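Side-chain contacts in NH(3)-dependent NAD(+) synthetase (Francisella tularensis subsp. holarctica LVS, PDB 3FIU), which belongs to the NAD synthase family of the HUP clan, with helices around a parallel sheet, and holds adenosine monophosphate, pyrophosphate, magnesium and sodium in this model: residues Q200-E203 against T209-E212; N168-Q173 against F216-Q221. One frame throughout, in Å; residues are numbered along the deposited sequence.

Contact 1. Residues Q200-E203 against T209-E212; sequences QTDE and TYQE. With NA (sodium ion), chain I.
Thr-209 comes up against the Glu-203 carboxylate with its backbone side: Glu-203 OE2 lies 3.5 Å from Thr-209 CA and almost as near its CB. The hydroxyl is turned to its own helix, since chi1 of 67° swings OG1 back over the backbone, where it can serve as N-cap. One residue on, Tyr-210 N donates to Glu-203 OE2 at 2.8 Å in a nearly straight bond, reaching that oxygen on its anti side, well out of the carboxylate plane. The Tyr-210 ring then runs past the stem of Glu-203 toward Asp-202, bringing CE1 close to Asp-202 CB. At its end Tyr-210 OH donates to Asp-202 OD2 over a very short 2.5 Å, the acceptor lying at the ring edge, in plane, with the carboxylate turned 57° from the ring. Asp-202 OD2 also binds the sodium ion at 2.4 Å. Asp-202 OD1 is a second, looser ligand of the sodium, at 2.9 Å. Gln-211 joins through solvent: Gln-211 N donates to water 1 at 2.9 Å, and the water donates in turn to Glu-203 OE2. Glu-212 closes a capping box, Glu-212 N donating to Thr-209 OG1 at 3.1 Å. In return, Glu-212 OE1 accepts from Thr-209 N at 3.0 Å. The first turn of helix 210-218 therefore has its N-H groups answered by Glu-203, by a water held on Glu-203 and by Thr-209. The positive end of this helix would be expected to favour the charged form of Glu-203, and a tyrosine hydroxyl and sodium sharing one aspartate oxygen fix the rotation of a group that lines the pyrophosphate pocket.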
loop_
_atom_site.group_PDB
_atom_site.type_symbol
_atom_site.label_atom_id
_atom_site.label_comp_id
_atom_site.label_asym_id
_atom_site.label_seq_id
_atom_site.Cartn_x
_atom_site.Cartn_y
_atom_site.Cartn_z
ATOM N N GLN A 200 5.640 16.543 19.291
ATOM C CA GLN A 200 5.942 15.117 19.101
ATOM C C GLN A 200 7.329 14.953 18.475
ATOM O O GLN A 200 7.673 15.662 17.540
ATOM C CB GLN A 200 4.876 14.408 18.247
ATOM C CG GLN A 200 5.213 12.947 17.938
ATOM C CD GLN A 200 4.363 12.312 16.810
ATOM O OE1 GLN A 200 4.203 12.878 15.718
ATOM N NE2 GLN A 200 3.871 11.108 17.065
ATOM N N THR A 201 8.149 14.044 19.002
ATOM C CA THR A 201 9.447 13.783 18.378
ATOM C C THR A 201 9.659 12.287 18.206
ATOM O O THR A 201 9.244 11.482 19.051
ATOM C CB THR A 201 10.664 14.368 19.174
ATOM O OG1 THR A 201 10.813 13.637 20.405
ATOM C CG2 THR A 201 10.484 15.862 19.466
ATOM N N ASP A 202 10.307 11.914 17.107
ATOM C CA ASP A 202 10.587 10.509 16.840
ATOM C C ASP A 202 11.344 9.844 18.008
ATOM O O ASP A 202 11.057 8.706 18.384
ATOM C CB ASP A 202 11.453 10.377 15.602
ATOM C CG ASP A 202 10.718 10.736 14.316
ATOM O OD1 ASP A 202 9.539 11.171 14.359
ATOM O OD2 ASP A 202 11.352 10.590 13.255
ATOM N N GLU A 203 12.327 10.558 18.552
ATOM C CA GLU A 203 13.189 9.972 19.575
ATOM C C GLU A 203 12.426 9.703 20.879
ATOM O O GLU A 203 12.627 8.643 21.496
ATOM C CB GLU A 203 14.414 10.849 19.784
ATOM C CG GLU A 203 15.324 10.845 18.558
ATOM C CD GLU A 203 16.621 11.583 18.812
ATOM O OE1 GLU A 203 16.616 12.478 19.688
ATOM O OE2 GLU A 203 17.629 11.277 18.143
ATOM N N THR A 209 17.513 7.177 20.714
ATOM C CA THR A 209 17.945 8.285 19.872
ATOM C C THR A 209 18.365 7.776 18.503
ATOM O O THR A 209 18.694 6.583 18.328
ATOM C CB THR A 209 19.140 9.057 20.490
ATOM O OG1 THR A 209 20.290 8.202 20.513
ATOM C CG2 THR A 209 18.827 9.551 21.887
ATOM N N TYR A 210 18.347 8.660 17.514
ATOM C CA TYR A 210 18.859 8.271 16.205
ATOM C C TYR A 210 20.325 7.902 16.257
ATOM O O TYR A 210 20.761 7.041 15.498
ATOM C CB TYR A 210 18.596 9.330 15.119
ATOM C CG TYR A 210 17.163 9.261 14.603
ATOM C CD1 TYR A 210 16.200 10.230 14.982
ATOM C CD2 TYR A 210 16.753 8.202 13.763
ATOM C CE1 TYR A 210 14.859 10.142 14.512
ATOM C CE2 TYR A 210 15.444 8.121 13.295
ATOM C CZ TYR A 210 14.507 9.087 13.665
ATOM O OH TYR A 210 13.218 8.974 13.164
ATOM N N GLN A 211 21.090 8.540 17.139
ATOM C CA GLN A 211 22.520 8.214 17.212
ATOM C C GLN A 211 22.705 6.763 17.666
ATOM O O GLN A 211 23.542 6.036 17.111
ATOM C CB GLN A 211 23.301 9.169 18.121
ATOM C CG GLN A 211 24.832 9.081 17.883
ATOM C CD GLN A 211 25.210 9.235 16.404
ATOM O OE1 GLN A 211 24.859 10.232 15.759
ATOM N NE2 GLN A 211 25.912 8.237 15.855
ATOM N N GLU A 212 21.894 6.358 18.641
ATOM C CA GLU A 212 21.857 4.968 19.114
ATOM C C GLU A 212 21.438 4.004 18.019
ATOM O O GLU A 212 22.114 2.999 17.800
ATOM C CB GLU A 212 20.977 4.828 20.358
ATOM C CG GLU A 212 21.664 5.353 21.608
ATOM C CD GLU A 212 20.726 5.576 22.779
ATOM O OE1 GLU A 212 19.593 6.062 22.587
ATOM O OE2 GLU A 212 21.136 5.268 23.917
HETATM NA NA NA I . 9.755 10.990 11.450
HETATM O O HOH W 1 20.473 11.238 18.123
HETATM O O HOH W 2 9.637 8.258 11.326
#

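Contact 2. Residues N168-Q173 against F216-Q221; sequences NLKKSQ and FLDGKQ. With POP (pyrophosphate 2-), chain H.
Asp-218 OD2 is gripped by two lysines. The strong bond is a 2.7 Å salt bridge from Lys-170 NZ to the syn lone pair of Asp-218 OD2. Lys-220 NZ adds a weak bond to Asp-218 OD2 at 3.3 Å. Lys-170 NZ and Lys-220 NZ stay 5.1 Å apart, a like-charge closeness that the shared carboxylate should offset. Lys-170 passes across Asp-218 at about a right angle; the bend at chi3 (-79°) swings CE, and with it NZ, along the carboxylate, and CD packs there too, with Lys-170 CE 3.4 Å from Asp-218 OD1. The base of this lysine is held too, for Lys-170 N donates to Gln-173 OE1 at 3.1 Å, a link within the first turn of helix 171-180, whose N-cap is Lys-170. The next side chain leaves for the ligand: Lys-171 NZ donates to O5 of pyrophosphate at 2.7 Å and also makes a salt bridge with Asp-41. On the other partner, Gly-219 ends helix 210-218 in a Schellman motif directly after Asp-218. This surface bridge thus ties the start of helix 171-180 to the last turn of helix 210-218; one turn earlier in that helix the Asp-214 carboxylate accepts from Lys-171 N and Ser-172 N, while Leu-217 rests on helix 145-150.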
loop_
_atom_site.group_PDB
_atom_site.type_symbol
_atom_site.label_atom_id
_atom_site.label_comp_id
_atom_site.label_asym_id
_atom_site.label_seq_id
_atom_site.Cartn_x
_atom_site.Cartn_y
_atom_site.Cartn_z
ATOM N N ASN A 168 19.139 2.934 2.495
ATOM C CA ASN A 168 20.427 2.441 3.019
ATOM C C ASN A 168 21.154 3.443 3.932
ATOM O O ASN A 168 22.194 3.114 4.499
ATOM C CB ASN A 168 21.367 2.009 1.891
ATOM C CG ASN A 168 20.826 0.868 1.087
ATOM O OD1 ASN A 168 20.012 0.086 1.561
ATOM N ND2 ASN A 168 21.266 0.777 -0.150
ATOM N N LEU A 169 20.586 4.638 4.119
ATOM C CA LEU A 169 21.259 5.702 4.891
ATOM C C LEU A 169 20.880 5.803 6.370
ATOM O O LEU A 169 19.697 5.762 6.737
ATOM C CB LEU A 169 20.987 7.066 4.232
ATOM C CG LEU A 169 21.439 7.311 2.791
ATOM C CD1 LEU A 169 20.963 8.679 2.294
ATOM C CD2 LEU A 169 22.945 7.198 2.636
ATOM N N LYS A 170 21.897 5.977 7.214
ATOM C CA LYS A 170 21.704 6.295 8.628
ATOM C C LYS A 170 21.181 7.723 8.714
ATOM O O LYS A 170 21.400 8.525 7.797
ATOM C CB LYS A 170 23.044 6.253 9.369
ATOM C CG LYS A 170 23.592 4.844 9.618
ATOM C CD LYS A 170 24.986 4.934 10.277
ATOM C CE LYS A 170 26.067 5.247 9.253
ATOM N NZ LYS A 170 27.342 5.731 9.892
ATOM N N LYS A 171 20.531 8.047 9.816
ATOM C CA LYS A 171 19.929 9.382 9.947
ATOM C C LYS A 171 21.002 10.487 9.857
ATOM O O LYS A 171 20.812 11.510 9.202
ATOM C CB LYS A 171 19.134 9.469 11.254
ATOM C CG LYS A 171 18.245 10.720 11.366
ATOM C CD LYS A 171 17.055 10.602 10.399
ATOM C CE LYS A 171 16.112 11.811 10.553
ATOM N NZ LYS A 171 14.842 11.614 9.707
ATOM N N SER A 172 22.158 10.256 10.488
ATOM C CA SER A 172 23.256 11.208 10.416
ATOM C C SER A 172 23.727 11.432 8.980
ATOM O O SER A 172 24.127 12.554 8.620
ATOM C CB SER A 172 24.425 10.755 11.303
ATOM O OG SER A 172 25.017 9.591 10.752
ATOM N N GLN A 173 23.675 10.388 8.150
ATOM C CA GLN A 173 24.045 10.531 6.755
ATOM C C GLN A 173 22.994 11.298 5.959
ATOM O O GLN A 173 23.336 12.045 5.041
ATOM C CB GLN A 173 24.315 9.177 6.101
ATOM C CG GLN A 173 25.591 8.527 6.626
ATOM C CD GLN A 173 25.722 7.073 6.241
ATOM O OE1 GLN A 173 24.719 6.351 6.068
ATOM N NE2 GLN A 173 26.970 6.609 6.139
ATOM N N PHE A 216 23.929 1.192 16.308
ATOM C CA PHE A 216 23.526 -0.215 16.189
ATOM C C PHE A 216 23.652 -0.706 14.741
ATOM O O PHE A 216 24.298 -1.715 14.476
ATOM C CB PHE A 216 22.123 -0.434 16.759
ATOM C CG PHE A 216 21.584 -1.822 16.513
ATOM C CD1 PHE A 216 21.995 -2.895 17.313
ATOM C CD2 PHE A 216 20.677 -2.056 15.488
ATOM C CE1 PHE A 216 21.498 -4.185 17.093
ATOM C CE2 PHE A 216 20.167 -3.330 15.268
ATOM C CZ PHE A 216 20.589 -4.399 16.072
ATOM N N LEU A 217 23.111 0.043 13.781
ATOM C CA LEU A 217 23.179 -0.378 12.396
ATOM C C LEU A 217 24.625 -0.528 11.936
ATOM O O LEU A 217 24.922 -1.342 11.071
ATOM C CB LEU A 217 22.396 0.589 11.474
ATOM C CG LEU A 217 20.866 0.677 11.687
ATOM C CD1 LEU A 217 20.256 1.814 10.830
ATOM C CD2 LEU A 217 20.149 -0.652 11.434
ATOM N N ASP A 218 25.522 0.264 12.521
ATOM C CA ASP A 218 26.938 0.242 12.144
ATOM C C ASP A 218 27.712 -0.893 12.865
ATOM O O ASP A 218 28.899 -1.118 12.583
ATOM C CB ASP A 218 27.578 1.580 12.532
ATOM C CG ASP A 218 27.599 2.588 11.397
ATOM O OD1 ASP A 218 27.371 2.217 10.220
ATOM O OD2 ASP A 218 27.862 3.773 11.702
ATOM N N GLY A 219 27.069 -1.584 13.804
ATOM C CA GLY A 219 27.795 -2.575 14.610
ATOM C C GLY A 219 28.693 -1.914 15.643
ATOM O O GLY A 219 29.842 -2.333 15.854
ATOM N N LYS A 220 28.145 -0.890 16.295
ATOM C CA LYS A 220 28.796 -0.210 17.400
ATOM C C LYS A 220 27.985 -0.438 18.648
ATOM O O LYS A 220 26.798 -0.706 18.582
ATOM C CB LYS A 220 28.958 1.272 17.075
ATOM C CG LYS A 220 29.922 1.443 15.894
ATOM C CD LYS A 220 29.997 2.864 15.327
ATOM C CE LYS A 220 31.133 2.950 14.297
ATOM N NZ LYS A 220 30.863 3.870 13.139
ATOM N N GLN A 221 28.645 -0.351 19.797
ATOM C CA GLN A 221 27.995 -0.630 21.065
ATOM C C GLN A 221 26.900 0.384 21.390
ATOM O O GLN A 221 27.086 1.595 21.162
ATOM C CB GLN A 221 29.033 -0.573 22.173
ATOM C CG GLN A 221 28.529 -1.094 23.510
ATOM C CD GLN A 221 29.262 -0.468 24.691
ATOM O OE1 GLN A 221 30.063 0.471 24.538
ATOM N NE2 GLN A 221 28.989 -0.981 25.874
HETATM P P1 POP H . 10.414 13.615 7.139
HETATM O O1 POP H . 10.790 14.400 5.907
HETATM O O2 POP H . 10.318 12.145 6.842
HETATM O O3 POP H . 9.122 14.072 7.798
HETATM O O POP H . 11.632 13.764 8.202
HETATM P P2 POP H . 11.593 13.108 9.673
HETATM O O4 POP H . 11.521 11.594 9.550
HETATM O O5 POP H . 12.932 13.523 10.213
HETATM O O6 POP H . 10.484 13.656 10.538
#

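Both contacts draw on helix 210-218, contact 1 at its first turn and contact 2 at its last, and their centres lie about 13 Å apart. Along the chain contact 1 is nested inside the loop that contact 2 closes. They touch where Tyr-210 CD2 packs 3.7 Å from Lys-171 CB, and the same two residues make a cation-pi pair. Each contact sends one residue to the pyrophosphate: Lys-171 by one firm and one weak hydrogen bond, Asp-202 with its side chain about 4 Å away. The Lys-170 bridge of contact 2 stands back from this pocket, with the Lys-170 side chain about 13 Å from a magnesium ion.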